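Local coordinates for TRAP solute Binding Protein (Uncultured marine bacterium, PDB 5I7I) that binds aromatic acids such as 3-hydroxybenzoate and probably delivers them to the membrane components of a TRAP transporter for uptake, at residues 88-93 with 237-242; 30-35 with 74-79; 146-151 with 224-229; 204-209 with 231-236; 113-118 with 266-271. All blocks are in the same frame, centred on the assembly; numbering follows the deposited sequence.

Interaction 1. Residues 88-93 with 237-242; sequences VWTVAG and PFLFLM. With 3HB (3-hydroxybenzoic acid), chain C.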
# COMPACT_ATOMS: atom_id res chain seq x y z
N VAL A 88 6.87 -11.49 -5.69
CA VAL A 88 6.56 -10.95 -4.37
C VAL A 88 5.40 -9.98 -4.45
O VAL A 88 5.13 -9.37 -5.49
CB VAL A 88 7.75 -10.28 -3.66
CG1 VAL A 88 8.89 -11.28 -3.52
CG2 VAL A 88 8.17 -9.04 -4.38
N TRP A 89 4.72 -9.84 -3.31
CA TRP A 89 3.81 -8.73 -3.04
C TRP A 89 4.35 -8.01 -1.82
O TRP A 89 4.63 -8.64 -0.80
CB TRP A 89 2.39 -9.23 -2.80
CG TRP A 89 1.38 -8.12 -2.57
CD1 TRP A 89 0.60 -7.53 -3.50
CD2 TRP A 89 1.03 -7.51 -1.32
NE1 TRP A 89 -0.20 -6.58 -2.93
CE2 TRP A 89 0.05 -6.54 -1.59
CE3 TRP A 89 1.46 -7.68 -0.01
CZ2 TRP A 89 -0.53 -5.76 -0.59
CZ3 TRP A 89 0.91 -6.89 0.98
CH2 TRP A 89 -0.07 -5.95 0.68
N THR A 90 4.53 -6.70 -1.93
CA THR A 90 5.09 -5.98 -0.80
C THR A 90 4.65 -4.52 -0.83
O THR A 90 3.92 -4.09 -1.72
CB THR A 90 6.61 -6.13 -0.80
OG1 THR A 90 7.10 -5.62 0.44
CG2 THR A 90 7.25 -5.40 -1.97
N VAL A 91 5.11 -3.77 0.17
CA VAL A 91 4.89 -2.32 0.27
C VAL A 91 6.16 -1.63 -0.19
O VAL A 91 7.23 -1.87 0.37
CB VAL A 91 4.53 -1.91 1.71
CG1 VAL A 91 4.42 -0.40 1.85
CG2 VAL A 91 3.18 -2.53 2.17
N ALA A 92 6.06 -0.77 -1.21
CA ALA A 92 7.24 -0.15 -1.80
C ALA A 92 8.06 0.58 -0.74
O ALA A 92 9.29 0.44 -0.68
CB ALA A 92 6.83 0.84 -2.88
N GLY A 93 7.40 1.37 0.09
CA GLY A 93 8.06 2.19 1.08
C GLY A 93 8.62 1.46 2.28
O GLY A 93 9.23 2.09 3.14
N PRO A 237 1.80 2.77 -1.95
CA PRO A 237 1.84 1.82 -3.07
C PRO A 237 2.33 0.44 -2.69
O PRO A 237 3.33 0.27 -1.97
CB PRO A 237 2.79 2.49 -4.07
CG PRO A 237 2.61 3.92 -3.81
CD PRO A 237 2.46 4.03 -2.32
N PHE A 238 1.61 -0.55 -3.19
CA PHE A 238 1.99 -1.95 -3.20
C PHE A 238 2.68 -2.32 -4.51
O PHE A 238 2.32 -1.81 -5.57
CB PHE A 238 0.74 -2.82 -3.10
CG PHE A 238 -0.11 -2.61 -1.88
CD1 PHE A 238 0.45 -2.52 -0.62
CD2 PHE A 238 -1.48 -2.56 -2.01
CE1 PHE A 238 -0.35 -2.38 0.51
CE2 PHE A 238 -2.30 -2.44 -0.90
CZ PHE A 238 -1.73 -2.35 0.37
N LEU A 239 3.65 -3.23 -4.43
CA LEU A 239 4.35 -3.74 -5.59
C LEU A 239 4.06 -5.22 -5.71
O LEU A 239 4.26 -5.99 -4.76
CB LEU A 239 5.86 -3.58 -5.43
CG LEU A 239 6.35 -2.17 -5.10
CD1 LEU A 239 7.86 -2.16 -4.88
CD2 LEU A 239 5.95 -1.20 -6.22
N PHE A 240 3.61 -5.63 -6.89
CA PHE A 240 3.41 -7.04 -7.24
C PHE A 240 4.36 -7.28 -8.41
O PHE A 240 4.13 -6.77 -9.51
CB PHE A 240 1.94 -7.28 -7.60
CG PHE A 240 1.56 -8.74 -7.80
CD1 PHE A 240 2.01 -9.75 -6.96
CD2 PHE A 240 0.66 -9.07 -8.81
CE1 PHE A 240 1.59 -11.07 -7.17
CE2 PHE A 240 0.26 -10.35 -9.02
CZ PHE A 240 0.72 -11.35 -8.21
N LEU A 241 5.47 -7.96 -8.12
CA LEU A 241 6.62 -7.99 -9.01
C LEU A 241 7.09 -9.42 -9.25
O LEU A 241 6.99 -10.27 -8.37
CB LEU A 241 7.81 -7.26 -8.37
CG LEU A 241 7.58 -5.81 -7.95
CD1 LEU A 241 8.85 -5.30 -7.30
CD2 LEU A 241 7.20 -4.96 -9.13
N MET A 242 7.63 -9.65 -10.44
CA MET A 242 8.22 -10.93 -10.81
C MET A 242 9.68 -10.70 -11.14
O MET A 242 10.08 -9.65 -11.65
CB MET A 242 7.49 -11.49 -12.02
CG MET A 242 7.97 -12.86 -12.48
SD MET A 242 6.91 -13.55 -13.75
CE MET A 242 5.62 -14.32 -12.82
C1' 3HB C . 0.75 -1.24 5.92
O1' 3HB C . 0.22 -0.20 6.39
O2' 3HB C . 1.97 -1.48 6.15
C1 3HB C . -0.07 -2.24 5.13
C2 3HB C . -1.37 -1.91 4.75
C3 3HB C . -2.13 -2.81 4.04
C4 3HB C . -1.63 -4.05 3.74
C5 3HB C . -0.33 -4.38 4.12
C6 3HB C . 0.45 -3.49 4.82
O3 3HB C . -3.41 -2.45 3.67
O HOH W 1 4.70 2.18 -0.47
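Val88 and Leu241 begin an antiparallel ladder between strands 88-91 and 237-242, the first of which is the central strand of the five-stranded mixed sheet in one lobe of this TRAP-type solute-binding fold. As a hydrogen-bonded pair they exchange two backbone bonds, Val88 N giving to Leu241 O at 2.9 Å and Leu241 N giving back to Val88 O. Trp89 points to the other face of the sheet, where a flat, wide side chain can both pack and line the ligand pocket. With its CG turned anti to the backbone N (chi1 -178°), the indole sets CZ2 over the centre of one face of the Phe238 ring, 3.4 Å from Phe238 CD1. The two ring planes are inclined by 43°, an oblique meeting. Trp89 CH2 also lies 3.8 Å from C5 of 3-hydroxybenzoate. Thr90 returns to the face of Val88 and makes the second hydrogen-bonded pair, with Leu239; its CG2 rests 4.1 Å from Leu239 CB. Val91, a branched residue suited to a strand, brings CG2 to the edge of the Phe238 ring and within 3.9 Å of ligand C6. At Ala92 the chain enters a 3-10 turn, and this small residue fits its CB 3.7 Å from Leu239 CD1 while its N bonds to Pro237 O. Past the ladder a water bridges the segments, accepting from Gly93 N and donating to Pro237 O at 2.8 Å.

Interaction 2. Residues 30-35 with 74-79; sequences HSFPPM and PQLVDQ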
# COMPACT_ATOMS: atom_id res chain seq x y z
N HIS A 30 6.60 -15.06 -2.56
CA HIS A 30 6.93 -14.76 -1.18
C HIS A 30 6.29 -13.44 -0.75
O HIS A 30 6.30 -12.48 -1.52
CB HIS A 30 8.46 -14.68 -1.03
CG HIS A 30 8.95 -14.90 0.36
ND1 HIS A 30 10.16 -14.43 0.81
CD2 HIS A 30 8.41 -15.58 1.40
CE1 HIS A 30 10.35 -14.80 2.06
NE2 HIS A 30 9.29 -15.49 2.45
N SER A 31 5.74 -13.39 0.46
CA SER A 31 5.21 -12.14 0.99
C SER A 31 5.17 -12.23 2.51
O SER A 31 5.38 -13.29 3.10
CB SER A 31 3.85 -11.84 0.39
OG SER A 31 3.45 -10.52 0.67
N PHE A 32 4.88 -11.08 3.14
CA PHE A 32 4.94 -10.96 4.59
C PHE A 32 3.62 -11.19 5.33
O PHE A 32 3.66 -11.68 6.46
CB PHE A 32 5.56 -9.62 5.04
CG PHE A 32 4.76 -8.41 4.64
CD1 PHE A 32 3.74 -7.93 5.45
CD2 PHE A 32 5.04 -7.76 3.47
CE1 PHE A 32 2.99 -6.81 5.05
CE2 PHE A 32 4.31 -6.66 3.08
CZ PHE A 32 3.29 -6.18 3.87
N PRO A 33 2.44 -10.83 4.80
CA PRO A 33 1.22 -11.05 5.59
C PRO A 33 0.96 -12.53 5.78
O PRO A 33 1.41 -13.35 4.97
CB PRO A 33 0.11 -10.40 4.73
CG PRO A 33 0.81 -9.48 3.83
CD PRO A 33 2.10 -10.18 3.52
N PRO A 34 0.22 -12.90 6.82
CA PRO A 34 -0.17 -14.30 6.96
C PRO A 34 -1.18 -14.71 5.90
O PRO A 34 -1.80 -13.87 5.21
CB PRO A 34 -0.77 -14.35 8.37
CG PRO A 34 -1.29 -12.97 8.59
CD PRO A 34 -0.28 -12.07 7.92
N MET A 35 -1.34 -16.03 5.77
CA MET A 35 -2.19 -16.62 4.74
C MET A 35 -3.58 -16.02 4.67
O MET A 35 -4.04 -15.72 3.56
CB MET A 35 -2.19 -18.15 4.99
CG MET A 35 -3.14 -19.02 4.18
SD MET A 35 -2.87 -20.78 4.57
CE MET A 35 -3.12 -21.58 2.97
N PRO A 74 11.35 -5.87 4.32
CA PRO A 74 12.05 -5.00 3.36
C PRO A 74 12.88 -5.78 2.37
O PRO A 74 13.21 -5.25 1.30
CB PRO A 74 12.92 -4.10 4.24
CG PRO A 74 12.27 -4.14 5.56
CD PRO A 74 11.75 -5.55 5.70
N GLN A 75 13.23 -7.02 2.68
CA GLN A 75 14.07 -7.81 1.79
C GLN A 75 13.32 -8.41 0.61
O GLN A 75 13.97 -8.90 -0.32
CB GLN A 75 14.78 -8.91 2.55
CG GLN A 75 15.64 -8.41 3.66
CD GLN A 75 16.32 -9.52 4.37
OE1 GLN A 75 15.79 -10.06 5.33
NE2 GLN A 75 17.50 -9.90 3.89
N LEU A 76 11.98 -8.38 0.62
CA LEU A 76 11.23 -8.99 -0.47
C LEU A 76 11.65 -8.43 -1.83
O LEU A 76 11.81 -9.19 -2.79
CB LEU A 76 9.73 -8.84 -0.24
CG LEU A 76 9.15 -9.69 0.89
CD1 LEU A 76 7.76 -9.17 1.29
CD2 LEU A 76 9.09 -11.15 0.46
N VAL A 77 11.85 -7.12 -1.94
CA VAL A 77 12.25 -6.56 -3.23
C VAL A 77 13.62 -7.07 -3.65
O VAL A 77 13.87 -7.27 -4.84
CB VAL A 77 12.19 -5.02 -3.26
CG1 VAL A 77 10.75 -4.54 -3.25
CG2 VAL A 77 12.96 -4.40 -2.11
N ASP A 78 14.54 -7.26 -2.69
CA ASP A 78 15.85 -7.79 -3.05
C ASP A 78 15.74 -9.23 -3.51
O ASP A 78 16.35 -9.62 -4.51
CB ASP A 78 16.80 -7.71 -1.85
CG ASP A 78 17.04 -6.29 -1.39
OD1 ASP A 78 16.95 -5.37 -2.23
OD2 ASP A 78 17.32 -6.11 -0.19
N GLN A 79 14.95 -10.03 -2.79
CA GLN A 79 14.78 -11.44 -3.13
C GLN A 79 14.24 -11.61 -4.54
O GLN A 79 14.74 -12.44 -5.32
CB GLN A 79 13.85 -12.11 -2.12
CG GLN A 79 14.44 -12.21 -0.73
CD GLN A 79 13.47 -12.80 0.26
OE1 GLN A 79 12.27 -12.81 0.03
NE2 GLN A 79 13.99 -13.27 1.39
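Leu76 reaches from helix 76-82 toward residues 30-32, and its two methyls divide the work. CD2 sits 3.5 Å from His30 ND1, with the leucine and histidine side chains crossing at about a right angle, while CD1 meets the edge of the Phe32 ring, 3.8 Å from Phe32 CD2. A branched aliphatic residue suits the place because it touches both neighbours at once. His30 turns its ring to the helix with CG anti to the backbone N (chi1 -158°). Its ND1 donates to Gln79 OE1 at 2.8 Å with an N-H...O angle of 154°, and the acceptor lies in the imidazole plane. Ring and amide are nearly coplanar, 21° apart. The other end of that amide, Gln79 NE2, bonds to Gly70 O, which fixes which way round the amide sits. A leucine in place of His30 would probably leave Gln79 OE1 without its donor and the amide less firmly oriented. Ser31 OG has its partner in Trp89 O, on the neighbouring strand. Phe32 goes on to touch the bound 3-hydroxybenzoate. The whole is typical of a beta-alpha-beta crossover: helix 76-82 links parallel strands 59-64 and 87-91 and packs on strand 25-31 between them.

Interaction 3. Residues 146-151 with 224-229; sequences PGKIHT and HTTVSG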
# COMPACT_ATOMS: atom_id res chain seq x y z
N PRO A 146 -7.97 4.64 1.00
CA PRO A 146 -7.31 5.57 1.93
C PRO A 146 -7.24 5.06 3.35
O PRO A 146 -8.21 4.53 3.90
CB PRO A 146 -8.14 6.84 1.81
CG PRO A 146 -8.65 6.80 0.41
CD PRO A 146 -8.95 5.34 0.14
N GLY A 147 -6.08 5.22 3.95
CA GLY A 147 -5.90 4.82 5.33
C GLY A 147 -6.70 5.65 6.32
O GLY A 147 -7.12 6.77 6.05
N LYS A 148 -6.91 5.03 7.49
CA LYS A 148 -7.63 5.63 8.60
C LYS A 148 -6.69 5.70 9.81
O LYS A 148 -5.62 5.07 9.86
CB LYS A 148 -8.89 4.84 8.92
CG LYS A 148 -10.00 4.94 7.86
CD LYS A 148 -9.86 3.98 6.67
CE LYS A 148 -10.89 4.26 5.60
NZ LYS A 148 -10.69 3.44 4.38
N ILE A 149 -7.11 6.49 10.80
CA ILE A 149 -6.36 6.74 12.03
C ILE A 149 -6.97 5.91 13.14
O ILE A 149 -8.17 6.00 13.40
CB ILE A 149 -6.40 8.24 12.39
CG1 ILE A 149 -5.75 9.07 11.30
CG2 ILE A 149 -5.73 8.50 13.72
CD1 ILE A 149 -6.04 10.56 11.39
N HIS A 150 -6.13 5.14 13.83
CA HIS A 150 -6.59 4.23 14.86
C HIS A 150 -5.85 4.49 16.16
O HIS A 150 -4.61 4.60 16.17
CB HIS A 150 -6.37 2.79 14.40
CG HIS A 150 -6.87 2.56 13.01
ND1 HIS A 150 -8.19 2.33 12.72
CD2 HIS A 150 -6.22 2.58 11.83
CE1 HIS A 150 -8.33 2.20 11.41
NE2 HIS A 150 -7.15 2.36 10.85
N THR A 151 -6.60 4.58 17.23
CA THR A 151 -6.07 4.74 18.57
C THR A 151 -6.78 3.78 19.51
O THR A 151 -7.86 3.27 19.22
CB THR A 151 -6.24 6.18 19.04
OG1 THR A 151 -7.60 6.53 18.85
CG2 THR A 151 -5.38 7.10 18.21
N HIS A 224 -11.48 5.11 15.79
CA HIS A 224 -11.10 5.15 14.39
C HIS A 224 -11.59 6.45 13.78
O HIS A 224 -12.74 6.84 13.98
CB HIS A 224 -11.69 3.96 13.65
CG HIS A 224 -11.52 2.67 14.38
ND1 HIS A 224 -10.32 1.99 14.41
CD2 HIS A 224 -12.37 1.95 15.15
CE1 HIS A 224 -10.44 0.91 15.15
NE2 HIS A 224 -11.67 0.85 15.62
N THR A 225 -10.70 7.11 13.04
CA THR A 225 -11.03 8.36 12.37
C THR A 225 -10.70 8.26 10.89
O THR A 225 -9.64 7.77 10.51
CB THR A 225 -10.32 9.55 13.02
OG1 THR A 225 -11.02 9.88 14.22
CG2 THR A 225 -10.30 10.79 12.13
N THR A 226 -11.63 8.72 10.08
CA THR A 226 -11.44 8.85 8.66
C THR A 226 -11.66 10.31 8.27
O THR A 226 -11.85 11.17 9.13
CB THR A 226 -12.34 7.87 7.90
OG1 THR A 226 -11.90 7.84 6.54
CG2 THR A 226 -13.81 8.30 7.95
N VAL A 227 -11.65 10.59 6.98
CA VAL A 227 -11.93 11.94 6.51
C VAL A 227 -13.08 11.89 5.53
O VAL A 227 -13.22 10.94 4.75
CB VAL A 227 -10.71 12.66 5.91
CG1 VAL A 227 -9.60 12.79 6.93
CG2 VAL A 227 -10.21 11.93 4.69
N SER A 228 -13.91 12.92 5.60
CA SER A 228 -14.99 13.09 4.65
C SER A 228 -14.44 13.69 3.36
O SER A 228 -13.29 14.12 3.28
CB SER A 228 -16.06 14.00 5.23
OG SER A 228 -15.58 15.32 5.41
N GLY A 229 -15.29 13.72 2.34
CA GLY A 229 -14.88 14.27 1.07
C GLY A 229 -14.28 13.22 0.16
O GLY A 229 -14.33 12.02 0.40
O HOH W 2 -8.91 8.62 4.92
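His150 ND1 and His224 ND1 stand 2.7 Å apart in a nearly straight hydrogen bond, 172° at the hydrogen, between two imidazoles that meet at their edges from adjacent strands. The rings come rim to rim with their planes turned 66° against each other. Histidine suits both positions because a ring nitrogen can give or accept a hydrogen bond in the plane of the ring. The far nitrogen, His150 NE2, bonds to Val207 O, and Trp209 meets both rings. Next along the ladder, Ile149 and Thr225 form a hydrogen-bonded pair: Ile149 N gives to Thr225 O at 2.9 Å, and Thr225 N returns a bond of 2.8 Å to Ile149 O. These are strands 148-151 and 223-227, antiparallel neighbours within the six-stranded mixed sheet of the second lobe of the solute-binding fold. Thr225 OG1 finds its partner in Ile156 O. Lys148 lays its CB 3.4 Å from Thr225 O and its CG 3.7 Å from Thr226 OG1, running beside that threonine. A bend at chi2 (84°) then leads the chain away, until NZ bonds to Pro146 O at 2.8 Å and makes a salt bridge with Glu278. A methionine in place of Lys148 would probably leave Pro146 O without this donor and the Glu278 carboxylate without this positive partner. A water donates to Gly147 O at 2.8 Å and bonds only weakly to Thr226 OG1.

Interaction 4. Residues 204-209 with 231-236; sequences GMVVPW and RGLYTT. With 3HB (3-hydroxybenzoic acid), chain C.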
# COMPACT_ATOMS: atom_id res chain seq x y z
N GLY A 204 -1.11 4.12 18.64
CA GLY A 204 -2.03 3.97 17.55
C GLY A 204 -1.25 3.88 16.26
O GLY A 204 -0.02 3.76 16.26
N MET A 205 -1.98 3.94 15.16
CA MET A 205 -1.37 3.70 13.85
C MET A 205 -2.30 4.21 12.78
O MET A 205 -3.51 4.41 13.00
CB MET A 205 -1.08 2.22 13.58
CG MET A 205 -2.33 1.35 13.42
SD MET A 205 -3.11 0.93 14.96
CE MET A 205 -4.37 -0.18 14.33
N VAL A 206 -1.74 4.36 11.59
CA VAL A 206 -2.54 4.45 10.37
C VAL A 206 -2.43 3.15 9.59
O VAL A 206 -1.34 2.56 9.47
CB VAL A 206 -2.21 5.67 9.49
CG1 VAL A 206 -2.63 6.93 10.17
CG2 VAL A 206 -0.76 5.70 9.11
N VAL A 207 -3.58 2.67 9.14
CA VAL A 207 -3.75 1.57 8.19
C VAL A 207 -5.14 1.71 7.60
O VAL A 207 -6.03 2.28 8.25
CB VAL A 207 -3.68 0.17 8.83
CG1 VAL A 207 -2.25 -0.32 8.98
CG2 VAL A 207 -4.38 0.12 10.18
N PRO A 208 -5.40 1.16 6.43
CA PRO A 208 -6.78 0.98 5.99
C PRO A 208 -7.44 -0.09 6.84
O PRO A 208 -6.80 -0.81 7.59
CB PRO A 208 -6.63 0.54 4.53
CG PRO A 208 -5.34 -0.24 4.56
CD PRO A 208 -4.44 0.45 5.55
N TRP A 209 -8.76 -0.20 6.72
CA TRP A 209 -9.46 -1.23 7.48
C TRP A 209 -8.99 -2.63 7.10
O TRP A 209 -8.95 -3.52 7.95
CB TRP A 209 -10.96 -1.15 7.23
CG TRP A 209 -11.69 0.07 7.67
CD1 TRP A 209 -12.31 0.98 6.85
CD2 TRP A 209 -11.95 0.49 9.01
NE1 TRP A 209 -12.93 1.93 7.60
CE2 TRP A 209 -12.74 1.65 8.93
CE3 TRP A 209 -11.63 -0.02 10.27
CZ2 TRP A 209 -13.19 2.32 10.06
CZ3 TRP A 209 -12.09 0.63 11.38
CH2 TRP A 209 -12.87 1.80 11.27
N ARG A 231 -11.06 13.00 -1.17
CA ARG A 231 -9.66 12.62 -1.09
C ARG A 231 -9.35 12.14 0.32
O ARG A 231 -9.58 12.87 1.29
CB ARG A 231 -8.74 13.77 -1.49
CG ARG A 231 -8.80 14.12 -2.96
CD ARG A 231 -8.27 12.99 -3.83
NE ARG A 231 -8.20 13.33 -5.26
CZ ARG A 231 -9.22 13.26 -6.10
NH1 ARG A 231 -9.08 13.59 -7.38
NH2 ARG A 231 -10.40 12.82 -5.69
N GLY A 232 -8.86 10.91 0.43
CA GLY A 232 -8.59 10.33 1.72
C GLY A 232 -7.25 10.76 2.26
O GLY A 232 -6.48 11.48 1.64
N LEU A 233 -6.97 10.32 3.49
CA LEU A 233 -5.82 10.82 4.23
C LEU A 233 -4.52 10.53 3.50
O LEU A 233 -3.69 11.43 3.32
CB LEU A 233 -5.81 10.18 5.61
CG LEU A 233 -4.78 10.70 6.60
CD1 LEU A 233 -5.11 12.16 6.94
CD2 LEU A 233 -4.76 9.81 7.84
N TYR A 234 -4.33 9.29 3.06
CA TYR A 234 -3.11 8.86 2.39
C TYR A 234 -3.37 7.46 1.87
O TYR A 234 -4.32 6.78 2.29
CB TYR A 234 -1.90 8.81 3.35
CG TYR A 234 -1.97 7.56 4.20
CD1 TYR A 234 -2.79 7.50 5.31
CD2 TYR A 234 -1.26 6.41 3.85
CE1 TYR A 234 -2.91 6.34 6.06
CE2 TYR A 234 -1.39 5.22 4.60
CZ TYR A 234 -2.21 5.20 5.69
OH TYR A 234 -2.41 4.05 6.43
N THR A 235 -2.50 7.03 0.97
CA THR A 235 -2.36 5.61 0.67
C THR A 235 -0.89 5.33 0.51
O THR A 235 -0.05 6.24 0.52
CB THR A 235 -3.15 5.20 -0.58
OG1 THR A 235 -3.16 3.78 -0.65
CG2 THR A 235 -2.51 5.73 -1.85
N THR A 236 -0.55 4.05 0.37
CA THR A 236 0.84 3.68 0.12
C THR A 236 0.91 2.61 -0.98
O THR A 236 0.08 1.68 -0.99
CB THR A 236 1.59 3.26 1.40
OG1 THR A 236 3.01 3.34 1.23
CG2 THR A 236 1.21 1.85 1.85
C1' 3HB C . 0.75 -1.24 5.92
O1' 3HB C . 0.22 -0.20 6.39
O2' 3HB C . 1.97 -1.48 6.15
C1 3HB C . -0.07 -2.24 5.13
C2 3HB C . -1.37 -1.91 4.75
C3 3HB C . -2.13 -2.81 4.04
C4 3HB C . -1.63 -4.05 3.74
C5 3HB C . -0.33 -4.38 4.12
C6 3HB C . 0.45 -3.49 4.82
O3 3HB C . -3.41 -2.45 3.67
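Val206 and Tyr234 approach each other from chains that run well apart. Residues 204-207 form a strand, whereas 231-236 belong to no regular element, and the nearest CA pair, Pro208 and Thr235, is 8.3 Å apart. Segment 231-236 leads from strand 223-227 of one sheet to strand 237-243 of the other, connecting the two lobes of the solute-binding fold, and packs here on strand 204-207. Side chains span the distance. Strand alternation sends Val206 toward the other segment and Val207 away from it. Tyr234 places its CG between the backbone N and the carbonyl carbon (chi1 78°), and from there the ring extends across to the valine: CE1 lies 3.6 Å from Val206 CB. Its OH comes 3.3 Å from Val207 N, though the angle is too poor for a hydrogen bond. Leu233 adds a looser apolar contact, CD2 being 4.3 Å from Val206 CG1. Val207, at the end of the strand, and Pro208, just after it, line the pocket: Val207 CG1 lies 3.6 Å from carboxylate atom O1' of 3-hydroxybenzoate and Pro208 CG 3.1 Å from its phenol oxygen O3. Val206 O accepts from Arg168 NH1, consistent with the strand backbone orienting an arginine that binds the ligand through NH2. Helix 172-180 closes over the cluster, Ile174 touching Val206 and Tyr234, while Ile149 of strand 148-151 packs on Val206 and Leu233.

Interaction 5. Residues 113-118 with 266-271; sequences SAEATS and LAKLAG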
# COMPACT_ATOMS: atom_id res chain seq x y z
N SER A 113 -10.50 6.68 -4.64
CA SER A 113 -10.69 5.26 -4.42
C SER A 113 -9.40 4.49 -4.76
O SER A 113 -8.56 4.95 -5.54
CB SER A 113 -11.81 4.73 -5.30
OG SER A 113 -11.43 4.81 -6.66
N ALA A 114 -9.27 3.29 -4.20
CA ALA A 114 -8.15 2.45 -4.62
C ALA A 114 -8.26 2.09 -6.10
O ALA A 114 -7.24 1.99 -6.78
CB ALA A 114 -8.06 1.18 -3.78
N GLU A 115 -9.48 1.95 -6.61
CA GLU A 115 -9.65 1.65 -8.03
C GLU A 115 -9.04 2.74 -8.90
O GLU A 115 -8.31 2.45 -9.86
CB GLU A 115 -11.14 1.51 -8.32
CG GLU A 115 -11.49 1.37 -9.79
CD GLU A 115 -12.99 1.19 -10.05
OE1 GLU A 115 -13.80 1.24 -9.10
OE2 GLU A 115 -13.35 0.97 -11.23
N ALA A 116 -9.35 4.01 -8.59
CA ALA A 116 -8.83 5.10 -9.41
C ALA A 116 -7.35 5.28 -9.18
O ALA A 116 -6.57 5.48 -10.13
CB ALA A 116 -9.58 6.40 -9.08
N THR A 117 -6.93 5.24 -7.91
CA THR A 117 -5.55 5.55 -7.58
C THR A 117 -4.61 4.45 -8.04
O THR A 117 -3.47 4.72 -8.41
CB THR A 117 -5.44 5.84 -6.07
OG1 THR A 117 -6.45 6.79 -5.68
CG2 THR A 117 -4.09 6.47 -5.76
N SER A 118 -5.08 3.20 -8.04
CA SER A 118 -4.26 2.09 -8.51
C SER A 118 -4.01 2.16 -10.01
O SER A 118 -2.90 1.88 -10.46
CB SER A 118 -4.92 0.77 -8.16
OG SER A 118 -4.91 0.55 -6.77
N LEU A 266 -4.87 -5.50 -14.40
CA LEU A 266 -4.67 -6.07 -13.07
C LEU A 266 -4.68 -4.99 -12.00
O LEU A 266 -5.24 -5.18 -10.93
CB LEU A 266 -3.39 -6.90 -13.01
CG LEU A 266 -3.10 -7.52 -11.65
CD1 LEU A 266 -4.21 -8.50 -11.25
CD2 LEU A 266 -1.75 -8.24 -11.65
N ALA A 267 -4.07 -3.84 -12.29
CA ALA A 267 -4.08 -2.77 -11.31
C ALA A 267 -5.50 -2.30 -11.03
O ALA A 267 -5.83 -1.99 -9.88
CB ALA A 267 -3.23 -1.61 -11.80
N LYS A 268 -6.34 -2.21 -12.07
CA LYS A 268 -7.73 -1.81 -11.89
C LYS A 268 -8.47 -2.82 -11.03
O LYS A 268 -9.16 -2.44 -10.07
CB LYS A 268 -8.40 -1.64 -13.25
CG LYS A 268 -9.88 -1.32 -13.18
CD LYS A 268 -10.46 -1.09 -14.56
CE LYS A 268 -11.88 -0.58 -14.47
NZ LYS A 268 -12.40 -0.16 -15.79
N LEU A 269 -8.34 -4.11 -11.35
CA LEU A 269 -8.96 -5.16 -10.57
C LEU A 269 -8.47 -5.13 -9.13
O LEU A 269 -9.26 -5.22 -8.19
CB LEU A 269 -8.63 -6.51 -11.22
CG LEU A 269 -9.11 -7.76 -10.49
CD1 LEU A 269 -10.61 -7.71 -10.25
CD2 LEU A 269 -8.74 -9.01 -11.27
N ALA A 270 -7.16 -4.98 -8.94
CA ALA A 270 -6.61 -4.91 -7.59
C ALA A 270 -7.20 -3.74 -6.82
O ALA A 270 -7.57 -3.89 -5.65
CB ALA A 270 -5.09 -4.78 -7.66
N GLY A 271 -7.28 -2.56 -7.44
CA GLY A 271 -7.85 -1.43 -6.75
C GLY A 271 -9.30 -1.65 -6.39
O GLY A 271 -9.73 -1.32 -5.29
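Glu115 and Gly271 mark the closest approach of two antiparallel helices, 114-118 and 266-271, whose axes come within 7.4 Å at an angle of 153°. Such tight helix-helix packing depends on small residues, here Ala114, Ser118, Ala267 and Gly271. Glu115 and Lys268 are the long side chains of the contact. The CB of Glu115 touches Gly271 C at 4.1 Å; CG is anti to the backbone N (chi1 172°) and the rest of the chain is extended, so the glutamate runs alongside Lys268, both pointing the same way. At the tip, OE2 lies 3.9 Å from Lys268 CE, while the charged Lys268 NZ stays 4.8 Å from it; the two opposite charges may attract but form no salt bridge. OE2 has its hydrogen bond from Gln272 NE2 instead. Asp275, one turn on from Gly271, receives Ala114 N and Glu115 N, holding the beginning of the first helix against the second. Glycine fits position 271 because a beta carbon would drive into Ala114 O and Glu115 CA. Ser118, one turn beyond Ala114, rests its CB 3.4 Å from Ala267 O and its OG 3.5 Å from Gly271 CA. The hydroxyl is satisfied within its own helix, giving to Ala114 O, and also bonds to Cys143 N. Ser118 OG at 2.7 Å and Ser118 N at 2.8 Å grip Ala114 O from opposite faces of its carbonyl plane, and Gly271 CA adds a CA-H...O contact to the same oxygen.

In the fold
All five contacts are largely buried, though interaction 5 has an edge at exposed Lys268. Interactions 1 and 3 are antiparallel strand pairs, one in each of the protein's two sheets, their centres about 23 Å apart; aromatic rings fill one face of the first, while a histidine pair and charged Lys148 mark the second. Interaction 2 seats a helix on the sheet of interaction 1, whereas interaction 4 packs a loop against the sheet of interaction 3. Both interaction 1 and interaction 4 reach 3-hydroxybenzoate, so the ligand meets residues from both sheets. Interaction 5 relies on small residues between helices, and its Leu266 touches Phe240 of interaction 1.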